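Local coordinates for phosphoethanolamine N-methyltransferase 1 (Haemonchus contortus, PDB 4KRG), which catalyses the S-adenosylmethionine-dependent N-methylation of phosphoethanolamine, a step toward phosphocholine in this nematode, at residues 31-36 with 40-45; 28-31 with 37-40; 198-203 with 208-213; 190-195 with 232-237. One frame throughout, in Å; residues are numbered along the deposited sequence. Where two conformers were deposited one is given.

Contact 1: residues 31-36 with 40-45; sequences SMMLNQ and DLEASD. With OPE (phosphoric acid mono-(2-amino-ethyl) ester), chain C; SAH (S-adenosyl-L-homocysteine), chain D.
M33, a selenomethionine in this crystal, reaches from helix 29-33 to helix 38-50 and does most of the touching. Its chain runs straight through chi2 (-174°) and lays SE across E42 at about a right angle, 3.7 Å from E42 CA. A bend at chi3 (87°) then turns the terminal methyl toward D45, so that M33 CE sits 3.7 Å from D45 CB, with L41 CB next at 4.3 Å from the same methyl. Y222 of helix 220-226 and R70 also touch M33, which makes this the tight, buried part. The other end is looser: N35 meets L41 by little more than ND2 against CD1, at 3.7 Å, while its OD1 accepts from T37 N, and beyond it Q36 and D40 face solvent. The acidic groups are occupied elsewhere, E42 OE2 in salt bridges with R70 and R46, D45 OD1 with R159. L34, with positive phi, is the C-prime residue of a Schellman motif that ends helix 29-33. At this helix end M32 O comes 3.3 Å from SD of S-adenosylhomocysteine and takes a weak hydrogen bond from the phosphoethanolamine N at 3.4 Å. The contact is thus apolar on its helix-to-helix side and polar at the ligands; R70, gripped by E42, also bonds the cofactor product, and M32 O could help orient the amine, though so weak a bond supports this only tentatively.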
loop_
_atom_site.group_PDB
_atom_site.type_symbol
_atom_site.label_atom_id
_atom_site.label_comp_id
_atom_site.label_asym_id
_atom_site.label_seq_id
_atom_site.Cartn_x
_atom_site.Cartn_y
_atom_site.Cartn_z
ATOM N N SER A 31 -16.860 17.760 3.834
ATOM C CA SER A 31 -16.118 17.660 5.089
ATOM C C SER A 31 -15.407 16.321 5.254
ATOM O O SER A 31 -14.256 16.266 5.702
ATOM C CB SER A 31 -17.040 17.902 6.281
ATOM O OG SER A 31 -17.372 19.272 6.380
HETATM N N MSE A 32 -16.103 15.247 4.890
HETATM C CA MSE A 32 -15.584 13.890 5.013
HETATM C C MSE A 32 -14.306 13.724 4.223
HETATM O O MSE A 32 -13.411 12.979 4.609
HETATM C CB MSE A 32 -16.614 12.883 4.497
HETATM C CG MSE A 32 -17.942 12.906 5.228
HETATM SE SE MSE A 32 -17.749 12.659 7.168
HETATM C CE MSE A 32 -17.659 14.530 7.711
HETATM N N MSE A 33 -14.233 14.420 3.099
HETATM C CA MSE A 33 -13.096 14.278 2.212
HETATM C C MSE A 33 -12.218 15.516 2.257
HETATM O O MSE A 33 -11.148 15.531 1.657
HETATM C CB MSE A 33 -13.579 13.992 0.795
HETATM C CG MSE A 33 -14.601 12.856 0.742
HETATM SE SE MSE A 33 -15.074 12.358 -1.089
HETATM C CE MSE A 33 -13.662 11.042 -1.442
ATOM N N LEU A 34 -12.665 16.532 3.000
ATOM C CA LEU A 34 -11.967 17.820 3.087
ATOM C C LEU A 34 -11.623 18.359 1.697
ATOM O O LEU A 34 -10.481 18.719 1.410
ATOM C CB LEU A 34 -10.730 17.732 3.992
ATOM C CG LEU A 34 -11.094 17.504 5.465
ATOM C CD1 LEU A 34 -9.859 17.315 6.333
ATOM C CD2 LEU A 34 -11.930 18.661 5.988
ATOM N N ASN A 35 -12.640 18.416 0.845
ATOM C CA ASN A 35 -12.484 18.764 -0.559
ATOM C C ASN A 35 -13.678 19.584 -1.005
ATOM O O ASN A 35 -14.816 19.186 -0.781
ATOM C CB ASN A 35 -12.391 17.490 -1.401
ATOM C CG ASN A 35 -12.055 17.765 -2.849
ATOM O OD1 ASN A 35 -12.864 18.316 -3.592
ATOM N ND2 ASN A 35 -10.862 17.356 -3.265
ATOM N N GLN A 36 -13.417 20.721 -1.644
ATOM C CA GLN A 36 -14.480 21.654 -2.008
ATOM C C GLN A 36 -15.405 21.072 -3.069
ATOM O O GLN A 36 -16.527 21.539 -3.248
ATOM C CB GLN A 36 -13.895 22.983 -2.498
ATOM C CG GLN A 36 -12.813 23.582 -1.603
ATOM C CD GLN A 36 -12.563 25.061 -1.880
ATOM O OE1 GLN A 36 -13.499 25.863 -1.934
ATOM N NE2 GLN A 36 -11.296 25.429 -2.054
ATOM N N ASP A 40 -17.478 15.348 -6.927
ATOM C CA ASP A 40 -16.766 14.793 -8.076
ATOM C C ASP A 40 -16.141 13.437 -7.790
ATOM O O ASP A 40 -16.075 12.583 -8.667
ATOM C CB ASP A 40 -15.646 15.737 -8.519
ATOM C CG ASP A 40 -16.163 17.010 -9.164
ATOM O OD1 ASP A 40 -17.349 17.046 -9.561
ATOM O OD2 ASP A 40 -15.368 17.970 -9.285
ATOM N N LEU A 41 -15.670 13.253 -6.563
ATOM C CA LEU A 41 -14.854 12.089 -6.233
ATOM C C LEU A 41 -15.565 11.021 -5.418
ATOM O O LEU A 41 -15.158 9.865 -5.449
ATOM C CB LEU A 41 -13.599 12.510 -5.463
ATOM C CG LEU A 41 -12.846 13.769 -5.869
ATOM C CD1 LEU A 41 -11.822 14.096 -4.808
ATOM C CD2 LEU A 41 -12.171 13.567 -7.206
ATOM N N GLU A 42 -16.609 11.398 -4.687
ATOM C CA GLU A 42 -17.119 10.556 -3.593
ATOM C C GLU A 42 -17.525 9.117 -3.957
ATOM O O GLU A 42 -17.093 8.161 -3.306
ATOM C CB GLU A 42 -18.258 11.259 -2.839
ATOM C CG GLU A 42 -18.550 10.670 -1.466
ATOM C CD GLU A 42 -19.447 9.447 -1.520
ATOM O OE1 GLU A 42 -20.504 9.507 -2.179
ATOM O OE2 GLU A 42 -19.098 8.417 -0.905
ATOM N N ALA A 43 -18.354 8.956 -4.982
ATOM C CA ALA A 43 -18.859 7.624 -5.305
ATOM C C ALA A 43 -17.756 6.708 -5.844
ATOM O O ALA A 43 -17.704 5.518 -5.527
ATOM C CB ALA A 43 -20.015 7.714 -6.279
ATOM N N SER A 44 -16.882 7.271 -6.670
ATOM C CA SER A 44 -15.806 6.479 -7.240
ATOM C C SER A 44 -14.802 6.074 -6.166
ATOM O O SER A 44 -14.324 4.946 -6.167
ATOM C CB SER A 44 -15.123 7.208 -8.398
ATOM O OG SER A 44 -14.558 8.422 -7.967
ATOM N N ASP A 45 -14.496 6.979 -5.244
ATOM C CA ASP A 45 -13.606 6.652 -4.132
ATOM C C ASP A 45 -14.206 5.542 -3.260
ATOM O O ASP A 45 -13.542 4.560 -2.937
ATOM C CB ASP A 45 -13.317 7.899 -3.286
ATOM C CG ASP A 45 -12.587 7.573 -1.993
ATOM O OD1 ASP A 45 -11.339 7.600 -1.988
ATOM O OD2 ASP A 45 -13.264 7.300 -0.978
HETATM C CA OPE C . -8.806 14.018 3.799
HETATM C CB OPE C . -10.151 13.818 4.418
HETATM O O1 OPE C . -6.974 16.008 2.826
HETATM O O2 OPE C . -5.630 14.107 3.592
HETATM O O3 OPE C . -5.907 16.076 5.095
HETATM O O4 OPE C . -7.843 14.552 4.631
HETATM N N OPE C . -10.201 13.108 5.669
HETATM P P OPE C . -6.555 15.208 4.039
HETATM N N SAH D . -14.269 7.759 7.349
HETATM C CA SAH D . -15.260 8.693 6.792
HETATM C CB SAH D . -14.932 10.134 7.316
HETATM C CG SAH D . -13.503 10.588 7.024
HETATM S SD SAH D . -13.009 12.148 7.813
HETATM C C SAH D . -15.267 8.643 5.317
HETATM O O SAH D . -14.229 8.433 4.709
HETATM O OXT SAH D . -16.217 9.110 4.727
HETATM C "C5'" SAH D . -12.635 11.717 9.532
HETATM C "C4'" SAH D . -13.681 11.229 10.376
HETATM O "O4'" SAH D . -13.101 10.531 11.511
HETATM C "C3'" SAH D . -14.488 12.332 10.931
HETATM O "O3'" SAH D . -15.840 11.938 10.989
HETATM C "C2'" SAH D . -13.975 12.508 12.282
HETATM O "O2'" SAH D . -14.955 13.042 13.128
HETATM C "C1'" SAH D . -13.605 11.125 12.668
HETATM N N9 SAH D . -12.592 11.054 13.778
HETATM C C8 SAH D . -11.348 11.551 13.783
HETATM N N7 SAH D . -10.757 11.131 14.903
HETATM C C5 SAH D . -11.605 10.374 15.603
HETATM C C6 SAH D . -11.518 9.692 16.828
HETATM N N6 SAH D . -10.372 9.722 17.587
HETATM N N1 SAH D . -12.594 9.000 17.243
HETATM C C2 SAH D . -13.715 8.950 16.532
HETATM N N3 SAH D . -13.826 9.595 15.358
HETATM C C4 SAH D . -12.793 10.306 14.873
#

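Contact 2: residues 28-31 with 37-40; sequences DTNS and TAQD
The backbones of N30 and A38 come close, CA to CA 4.9 Å, where the first turn of helix 29-33 meets the start of helix 38-50. The carbonyl T29 O rests on the A38 methyl, 3.2 Å from CB, and T29 OG1 lies over the same carbon at 4.1 Å. From the edge of the contact N30 swings its amide inward: with CG anti to the carbonyl carbon (chi1 -71°), OD1 accepts from A38 N at 3.3 Å, the donor arriving nearly in line with the C=O bond. The same oxygen accepts a hydrogen bond from a water at 2.9 Å, and this water accepts from Q39 N at 2.8 Å. In effect N30 serves two amides in the opening turn of helix 38-50, one directly and one through water. Helix 29-33 has its own N-cap in D28, whose OD1 accepts from S31 N at 3.2 Å. Ahead of A38, T37 N is held by N35 OD1.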
loop_
_atom_site.group_PDB
_atom_site.type_symbol
_atom_site.label_atom_id
_atom_site.label_comp_id
_atom_site.label_asym_id
_atom_site.label_seq_id
_atom_site.Cartn_x
_atom_site.Cartn_y
_atom_site.Cartn_z
ATOM N N ASP A 28 -21.431 16.909 5.558
ATOM C CA ASP A 28 -21.568 16.514 4.159
ATOM C C ASP A 28 -20.273 15.917 3.599
ATOM O O ASP A 28 -19.244 15.910 4.273
ATOM C CB ASP A 28 -22.066 17.691 3.296
ATOM C CG ASP A 28 -21.122 18.890 3.313
ATOM O OD1 ASP A 28 -19.896 18.689 3.204
ATOM O OD2 ASP A 28 -21.607 20.041 3.423
ATOM N N THR A 29 -20.326 15.434 2.361
ATOM C CA THR A 29 -19.173 14.770 1.760
ATOM C C THR A 29 -17.973 15.699 1.571
ATOM O O THR A 29 -16.839 15.231 1.490
ATOM C CB THR A 29 -19.521 14.050 0.433
ATOM O OG1 THR A 29 -20.105 14.978 -0.488
ATOM C CG2 THR A 29 -20.477 12.895 0.684
ATOM N N ASN A 30 -18.216 17.005 1.501
ATOM C CA ASN A 30 -17.119 17.960 1.422
ATOM C C ASN A 30 -16.236 17.877 2.666
ATOM O O ASN A 30 -15.018 17.920 2.571
ATOM C CB ASN A 30 -17.637 19.393 1.246
ATOM C CG ASN A 30 -18.233 19.646 -0.127
ATOM O OD1 ASN A 30 -17.824 19.047 -1.121
ATOM N ND2 ASN A 30 -19.197 20.559 -0.188
ATOM N N SER A 31 -16.860 17.760 3.834
ATOM C CA SER A 31 -16.118 17.660 5.089
ATOM C C SER A 31 -15.407 16.321 5.254
ATOM O O SER A 31 -14.256 16.266 5.702
ATOM C CB SER A 31 -17.040 17.902 6.281
ATOM O OG SER A 31 -17.372 19.272 6.380
ATOM N N THR A 37 -14.921 20.053 -3.773
ATOM C CA THR A 37 -15.687 19.413 -4.836
ATOM C C THR A 37 -15.750 17.907 -4.621
ATOM O O THR A 37 -15.534 17.128 -5.545
ATOM C CB THR A 37 -15.077 19.712 -6.222
ATOM O OG1 THR A 37 -13.686 19.368 -6.221
ATOM C CG2 THR A 37 -15.221 21.183 -6.551
ATOM N N ALA A 38 -16.049 17.505 -3.392
ATOM C CA ALA A 38 -16.050 16.095 -3.031
ATOM C C ALA A 38 -17.097 15.323 -3.818
ATOM O O ALA A 38 -17.003 14.105 -3.960
ATOM C CB ALA A 38 -16.275 15.936 -1.550
ATOM N N GLN A 39 -18.092 16.040 -4.332
ATOM C CA GLN A 39 -19.135 15.431 -5.146
ATOM C C GLN A 39 -18.511 14.731 -6.356
ATOM O O GLN A 39 -18.936 13.643 -6.738
ATOM C CB GLN A 39 -20.159 16.490 -5.574
ATOM C CG GLN A 39 -21.486 15.948 -6.100
ATOM C CD GLN A 39 -22.595 16.999 -6.091
ATOM O OE1 GLN A 39 -22.943 17.541 -5.039
ATOM N NE2 GLN A 39 -23.151 17.289 -7.265
ATOM N N ASP A 40 -17.478 15.348 -6.927
ATOM C CA ASP A 40 -16.766 14.793 -8.076
ATOM C C ASP A 40 -16.141 13.437 -7.790
ATOM O O ASP A 40 -16.075 12.583 -8.667
ATOM C CB ASP A 40 -15.646 15.737 -8.519
ATOM C CG ASP A 40 -16.163 17.010 -9.164
ATOM O OD1 ASP A 40 -17.349 17.046 -9.561
ATOM O OD2 ASP A 40 -15.368 17.970 -9.285
HETATM O O HOH W 1 -18.730 18.738 -3.840
#

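Contact 3: residues 198-203 with 208-213; sequences AIRYRD and MWKFDV
Y201 and W209 face each other as a hydrogen-bonded antiparallel pair, Y201 N giving to W209 O at 3.0 Å and W209 N to Y201 O at 2.7 Å. Beside this pair the W209 indole sends NE1 to D203 OD2 at 3.0 Å, a nearly straight bond (160°). D203 CG lies in the indole plane at its edge, the carboxylate turned 52° from the ring and met from well above its own plane. Y201 touches the same ring near its own edge, CD2 to W209 CD1 at 4.3 Å. On the opposite face a chi2 of -63° bends the R200 chain so that K210 CB covers one guanidinium face, 3.6 Å from NH1. That NH1 also bonds I199 O at 2.7 Å, and NE forms a salt bridge with D244, together fixing its rotation. Nearer the helix, I199 CD1 abuts the F211 ring at its edge, 3.9 Å from CE2. Farther out, M147 of helix 136-149 touches I199, Y201 and W209, and K238 makes a cation-pi contact with the indole. D203 is positioned through OD1, which accepts from D205 N, in an Asx turn, and K207 N. This is a beta hairpin of strands 200-202 and 208-218, its connection bound by the aspartate.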
loop_
_atom_site.group_PDB
_atom_site.type_symbol
_atom_site.label_atom_id
_atom_site.label_comp_id
_atom_site.label_asym_id
_atom_site.label_seq_id
_atom_site.Cartn_x
_atom_site.Cartn_y
_atom_site.Cartn_z
ATOM N N ALA A 198 4.853 -5.805 12.152
ATOM C CA ALA A 198 5.619 -5.978 13.386
ATOM C C ALA A 198 4.785 -6.545 14.528
ATOM O O ALA A 198 5.285 -7.333 15.330
ATOM C CB ALA A 198 6.253 -4.660 13.812
ATOM N N ILE A 199 3.525 -6.126 14.607
ATOM C CA ILE A 199 2.668 -6.446 15.747
ATOM C C ILE A 199 2.588 -7.944 16.056
ATOM O O ILE A 199 2.374 -8.772 15.167
ATOM C CB ILE A 199 1.242 -5.859 15.563
ATOM C CG1 ILE A 199 1.260 -4.348 15.787
ATOM C CG2 ILE A 199 0.248 -6.498 16.529
ATOM C CD1 ILE A 199 -0.034 -3.654 15.409
ATOM N N ARG A 200 2.792 -8.273 17.328
ATOM C CA ARG A 200 2.569 -9.612 17.850
ATOM C C ARG A 200 1.739 -9.455 19.109
ATOM O O ARG A 200 2.190 -8.846 20.076
ATOM C CB ARG A 200 3.896 -10.285 18.194
ATOM C CG ARG A 200 4.818 -10.508 17.014
ATOM C CD ARG A 200 4.193 -11.443 16.010
ATOM N NE ARG A 200 5.084 -11.700 14.887
ATOM C CZ ARG A 200 5.204 -10.905 13.832
ATOM N NH1 ARG A 200 4.490 -9.791 13.747
ATOM N NH2 ARG A 200 6.043 -11.227 12.862
ATOM N N TYR A 201 0.529 -10.001 19.097
ATOM C CA TYR A 201 -0.396 -9.850 20.217
ATOM C C TYR A 201 -0.754 -11.190 20.849
ATOM O O TYR A 201 -1.177 -12.115 20.152
ATOM C CB TYR A 201 -1.672 -9.161 19.732
ATOM C CG TYR A 201 -2.797 -9.097 20.744
ATOM C CD1 TYR A 201 -2.855 -8.075 21.677
ATOM C CD2 TYR A 201 -3.816 -10.052 20.753
ATOM C CE1 TYR A 201 -3.887 -8.010 22.598
ATOM C CE2 TYR A 201 -4.851 -9.991 21.672
ATOM C CZ TYR A 201 -4.880 -8.971 22.589
ATOM O OH TYR A 201 -5.903 -8.904 23.503
ATOM N N ARG A 202 -0.590 -11.289 22.167
ATOM C CA ARG A 202 -1.049 -12.462 22.899
ATOM C C ARG A 202 -2.420 -12.185 23.496
ATOM O O ARG A 202 -2.586 -11.243 24.273
ATOM C CB ARG A 202 -0.079 -12.841 24.017
ATOM C CG ARG A 202 -0.422 -14.168 24.686
ATOM C CD ARG A 202 0.592 -14.582 25.758
ATOM N NE ARG A 202 1.833 -15.120 25.199
ATOM C CZ ARG A 202 2.031 -16.400 24.886
ATOM N NH1 ARG A 202 1.068 -17.289 25.072
ATOM N NH2 ARG A 202 3.195 -16.793 24.385
ATOM N N ASP A 203 -3.402 -13.005 23.137
ATOM C CA ASP A 203 -4.755 -12.788 23.631
ATOM C C ASP A 203 -4.951 -13.331 25.055
ATOM O O ASP A 203 -4.005 -13.821 25.674
ATOM C CB ASP A 203 -5.823 -13.278 22.626
ATOM C CG ASP A 203 -5.879 -14.798 22.479
ATOM O OD1 ASP A 203 -5.431 -15.532 23.379
ATOM O OD2 ASP A 203 -6.417 -15.266 21.452
HETATM N N MSE A 208 -0.843 -16.347 20.387
HETATM C CA MSE A 208 -0.147 -15.259 19.708
HETATM C C MSE A 208 -0.751 -14.981 18.337
HETATM O O MSE A 208 -1.182 -15.896 17.639
HETATM C CB MSE A 208 1.342 -15.582 19.550
HETATM C CG MSE A 208 2.222 -14.369 19.268
HETATM SE SE MSE A 208 2.268 -13.135 20.778
HETATM C CE MSE A 208 2.592 -14.469 22.136
ATOM N N TRP A 209 -0.772 -13.710 17.951
ATOM C CA TRP A 209 -1.299 -13.326 16.654
ATOM C C TRP A 209 -0.393 -12.336 15.948
ATOM O O TRP A 209 0.370 -11.615 16.583
ATOM C CB TRP A 209 -2.699 -12.743 16.808
ATOM C CG TRP A 209 -3.629 -13.711 17.449
ATOM C CD1 TRP A 209 -3.916 -13.818 18.775
ATOM C CD2 TRP A 209 -4.367 -14.728 16.782
ATOM N NE1 TRP A 209 -4.806 -14.843 18.979
ATOM C CE2 TRP A 209 -5.105 -15.420 17.772
ATOM C CE3 TRP A 209 -4.501 -15.128 15.453
ATOM C CZ2 TRP A 209 -5.948 -16.483 17.464
ATOM C CZ3 TRP A 209 -5.333 -16.178 15.147
ATOM C CH2 TRP A 209 -6.048 -16.846 16.148
ATOM N N LYS A 210 -0.474 -12.325 14.624
ATOM C CA LYS A 210 0.196 -11.315 13.827
ATOM C C LYS A 210 -0.734 -10.882 12.715
ATOM O O LYS A 210 -1.767 -11.507 12.472
ATOM C CB LYS A 210 1.512 -11.837 13.248
ATOM C CG LYS A 210 1.372 -12.986 12.270
ATOM C CD LYS A 210 2.754 -13.463 11.846
ATOM C CE LYS A 210 2.677 -14.746 11.045
ATOM N NZ LYS A 210 4.034 -15.200 10.650
ATOM N N PHE A 211 -0.362 -9.800 12.049
ATOM C CA PHE A 211 -1.118 -9.287 10.928
ATOM C C PHE A 211 -0.470 -9.746 9.633
ATOM O O PHE A 211 0.749 -9.682 9.493
ATOM C CB PHE A 211 -1.134 -7.763 10.994
ATOM C CG PHE A 211 -2.208 -7.202 11.892
ATOM C CD1 PHE A 211 -3.490 -7.731 11.879
ATOM C CD2 PHE A 211 -1.933 -6.148 12.744
ATOM C CE1 PHE A 211 -4.481 -7.213 12.695
ATOM C CE2 PHE A 211 -2.916 -5.623 13.560
ATOM C CZ PHE A 211 -4.189 -6.155 13.539
ATOM N N ASP A 212 -1.284 -10.232 8.702
ATOM C CA ASP A 212 -0.818 -10.529 7.356
ATOM C C ASP A 212 -1.309 -9.403 6.450
ATOM O O ASP A 212 -2.484 -9.388 6.056
ATOM C CB ASP A 212 -1.357 -11.883 6.885
ATOM C CG ASP A 212 -0.977 -12.204 5.449
ATOM O OD1 ASP A 212 -0.042 -11.579 4.912
ATOM O OD2 ASP A 212 -1.611 -13.096 4.849
ATOM N N VAL A 213 -0.422 -8.448 6.149
ATOM C CA VAL A 213 -0.778 -7.326 5.291
ATOM C C VAL A 213 -0.868 -7.808 3.855
ATOM O O VAL A 213 0.148 -8.072 3.216
ATOM C CB VAL A 213 0.225 -6.179 5.386
ATOM C CG1 VAL A 213 -0.287 -4.988 4.612
ATOM C CG2 VAL A 213 0.434 -5.793 6.827
#

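Contact 4: residues 190-195 with 232-237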
loop_
_atom_site.group_PDB
_atom_site.type_symbol
_atom_site.label_atom_id
_atom_site.label_comp_id
_atom_site.label_asym_id
_atom_site.label_seq_id
_atom_site.Cartn_x
_atom_site.Cartn_y
_atom_site.Cartn_z
ATOM N N SER A 190 5.262 3.525 4.195
ATOM C CA SER A 190 6.097 2.417 4.652
ATOM C C SER A 190 5.955 2.154 6.154
ATOM O O SER A 190 6.094 1.017 6.609
ATOM C CB SER A 190 7.554 2.682 4.292
ATOM O OG SER A 190 7.949 3.958 4.747
ATOM N N LEU A 191 5.671 3.203 6.918
ATOM C CA LEU A 191 5.558 3.089 8.370
ATOM C C LEU A 191 4.309 2.326 8.785
ATOM O O LEU A 191 4.308 1.579 9.768
ATOM C CB LEU A 191 5.546 4.475 9.008
ATOM C CG LEU A 191 6.781 5.316 8.702
ATOM C CD1 LEU A 191 6.760 6.610 9.490
ATOM C CD2 LEU A 191 8.030 4.529 9.017
ATOM N N TYR A 192 3.230 2.536 8.047
ATOM C CA TYR A 192 2.011 1.814 8.332
ATOM C C TYR A 192 2.229 0.332 8.047
ATOM O O TYR A 192 1.939 -0.507 8.888
ATOM C CB TYR A 192 0.858 2.383 7.519
ATOM C CG TYR A 192 0.373 3.735 7.997
ATOM C CD1 TYR A 192 -0.147 3.890 9.278
ATOM C CD2 TYR A 192 0.398 4.844 7.161
ATOM C CE1 TYR A 192 -0.615 5.117 9.715
ATOM C CE2 TYR A 192 -0.076 6.072 7.589
ATOM C CZ TYR A 192 -0.578 6.197 8.866
ATOM O OH TYR A 192 -1.035 7.413 9.303
ATOM N N ILE A 193 2.777 0.016 6.876
ATOM C CA ILE A 193 3.022 -1.379 6.503
ATOM C C ILE A 193 3.924 -2.076 7.524
ATOM O O ILE A 193 3.606 -3.163 7.998
ATOM C CB ILE A 193 3.655 -1.507 5.101
ATOM C CG1 ILE A 193 2.774 -0.836 4.044
ATOM C CG2 ILE A 193 3.880 -2.969 4.753
ATOM C CD1 ILE A 193 3.507 -0.554 2.738
ATOM N N LYS A 194 5.036 -1.440 7.876
ATOM C CA LYS A 194 5.978 -2.034 8.822
ATOM C C LYS A 194 5.375 -2.218 10.212
ATOM O O LYS A 194 5.604 -3.239 10.853
ATOM C CB LYS A 194 7.283 -1.232 8.882
ATOM C CG LYS A 194 8.100 -1.307 7.591
ATOM C CD LYS A 194 9.491 -0.700 7.737
ATOM C CE LYS A 194 10.427 -1.598 8.534
ATOM N NZ LYS A 194 10.562 -2.943 7.915
ATOM N N LEU A 195 4.600 -1.242 10.671
ATOM C CA LEU A 195 3.957 -1.365 11.980
ATOM C C LEU A 195 3.023 -2.563 12.000
ATOM O O LEU A 195 3.049 -3.357 12.923
ATOM C CB LEU A 195 3.190 -0.095 12.347
ATOM C CG LEU A 195 2.372 -0.199 13.641
ATOM C CD1 LEU A 195 3.255 -0.618 14.804
ATOM C CD2 LEU A 195 1.672 1.107 13.953
ATOM N N VAL A 232 -3.163 5.828 0.378
ATOM C CA VAL A 232 -2.756 4.436 0.427
ATOM C C VAL A 232 -3.651 3.649 1.368
ATOM O O VAL A 232 -3.992 4.108 2.462
ATOM C CB VAL A 232 -1.267 4.292 0.836
ATOM C CG1 VAL A 232 -0.801 2.846 0.680
ATOM C CG2 VAL A 232 -0.378 5.218 -0.009
ATOM N N HIS A 233 -4.057 2.465 0.923
ATOM C CA HIS A 233 -4.859 1.590 1.768
ATOM C C HIS A 233 -4.358 0.150 1.780
ATOM O O HIS A 233 -3.595 -0.269 0.902
ATOM C CB HIS A 233 -6.363 1.695 1.463
ATOM C CG HIS A 233 -6.779 1.137 0.133
ATOM N ND1 HIS A 233 -7.949 0.420 -0.024
ATOM C CD2 HIS A 233 -6.229 1.231 -1.095
ATOM C CE1 HIS A 233 -8.089 0.083 -1.293
ATOM N NE2 HIS A 233 -7.052 0.561 -1.967
ATOM N N TRP A 234 -4.771 -0.581 2.811
ATOM C CA TRP A 234 -4.261 -1.914 3.092
ATOM C C TRP A 234 -5.383 -2.781 3.616
ATOM O O TRP A 234 -6.195 -2.329 4.419
ATOM C CB TRP A 234 -3.180 -1.856 4.178
ATOM C CG TRP A 234 -2.105 -0.849 3.939
ATOM C CD1 TRP A 234 -0.941 -1.039 3.254
ATOM C CD2 TRP A 234 -2.092 0.508 4.395
ATOM N NE1 TRP A 234 -0.209 0.116 3.248
ATOM C CE2 TRP A 234 -0.886 1.080 3.938
ATOM C CE3 TRP A 234 -2.979 1.298 5.129
ATOM C CZ2 TRP A 234 -0.553 2.410 4.201
ATOM C CZ3 TRP A 234 -2.645 2.618 5.384
ATOM C CH2 TRP A 234 -1.441 3.158 4.924
ATOM N N LEU A 235 -5.421 -4.029 3.171
ATOM C CA LEU A 235 -6.282 -5.027 3.791
ATOM C C LEU A 235 -5.375 -5.998 4.529
ATOM O O LEU A 235 -4.414 -6.523 3.962
ATOM C CB LEU A 235 -7.120 -5.767 2.750
ATOM C CG LEU A 235 -8.154 -6.744 3.316
ATOM C CD1 LEU A 235 -9.155 -6.018 4.188
ATOM C CD2 LEU A 235 -8.868 -7.457 2.178
ATOM N N THR A 236 -5.687 -6.226 5.795
ATOM C CA THR A 236 -4.801 -6.929 6.707
ATOM C C THR A 236 -5.573 -7.990 7.497
ATOM O O THR A 236 -6.657 -7.723 8.017
ATOM C CB THR A 236 -4.142 -5.921 7.654
ATOM O OG1 THR A 236 -3.367 -4.994 6.883
ATOM C CG2 THR A 236 -3.244 -6.612 8.629
ATOM N N LYS A 237 -5.006 -9.189 7.582
ATOM C CA LYS A 237 -5.690 -10.335 8.165
ATOM C C LYS A 237 -5.045 -10.766 9.484
ATOM O O LYS A 237 -3.819 -10.800 9.594
ATOM C CB LYS A 237 -5.670 -11.501 7.171
ATOM C CG LYS A 237 -6.615 -12.639 7.517
ATOM C CD LYS A 237 -6.500 -13.780 6.515
ATOM C CE LYS A 237 -7.489 -14.888 6.825
ATOM N NZ LYS A 237 -7.310 -16.028 5.887
#
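Helix 189-198 lies against strand 231-240, with I193 and W234 nearest at 8.1 Å between CA atoms. The strand runs antiparallel between strands 154-161 and 208-218, where the sheet of the Rossmann-like methyltransferase domain continues into the hairpin, and the helix packs on one face of it. Nearly all of the contact falls on W234: a chi1 of -50° sets CG beside the backbone N and swings the indole to the helix, where it lies against Y192 and I193. Y192 CB stands over the six-membered ring, 3.9 Å from its centroid and 28° off the normal, a CH-pi contact. The opposite face of the indole is covered by V232 CG1, from the same strand, which leaves the ring sandwiched between two aliphatic carbons. The Y192 ring itself is oblique to the indole: the planes make 51°, the centroids are 5.2 Å apart, and Y192 CD2 comes within 3.4 Å of W234 CH2. The phenol OH of Y192 has its partner elsewhere, R187 NH1. Behind, L191 and L195 turn to F256 of helix 249-271, while on the far side of the strand H233 ND1 bonds H157. On the same side as Y192, but at the pyrrole end, the I193 side chain crosses the indole at about a right angle. Its CG1 lies obliquely to the ring, 3.2 Å from W234 NE1, and its CD1 is 3.8 Å from the same nitrogen.

How the contacts relate
Near the N terminus contacts 1 and 2 share the pair of helices 29-33 and 38-50. Each closes a short loop, and the loops overlap, 28-31 with 37-40 starting just ahead of 31-36 with 40-45; their centres are only 4 Å apart and they touch through N30 O to N35 N and M33 SE to A38 CB. Much later, contact 4 opens on helix 189-198 and closes at strand 231-240, enclosing the hairpin of contact 3 within its span. Those two meet where F211 packs on T236 and D212 N lies near K237 O, strands 208-218 and 231-240 being neighbours. Contacts 1 and 4 do not touch, their nearest atoms about 7 Å apart.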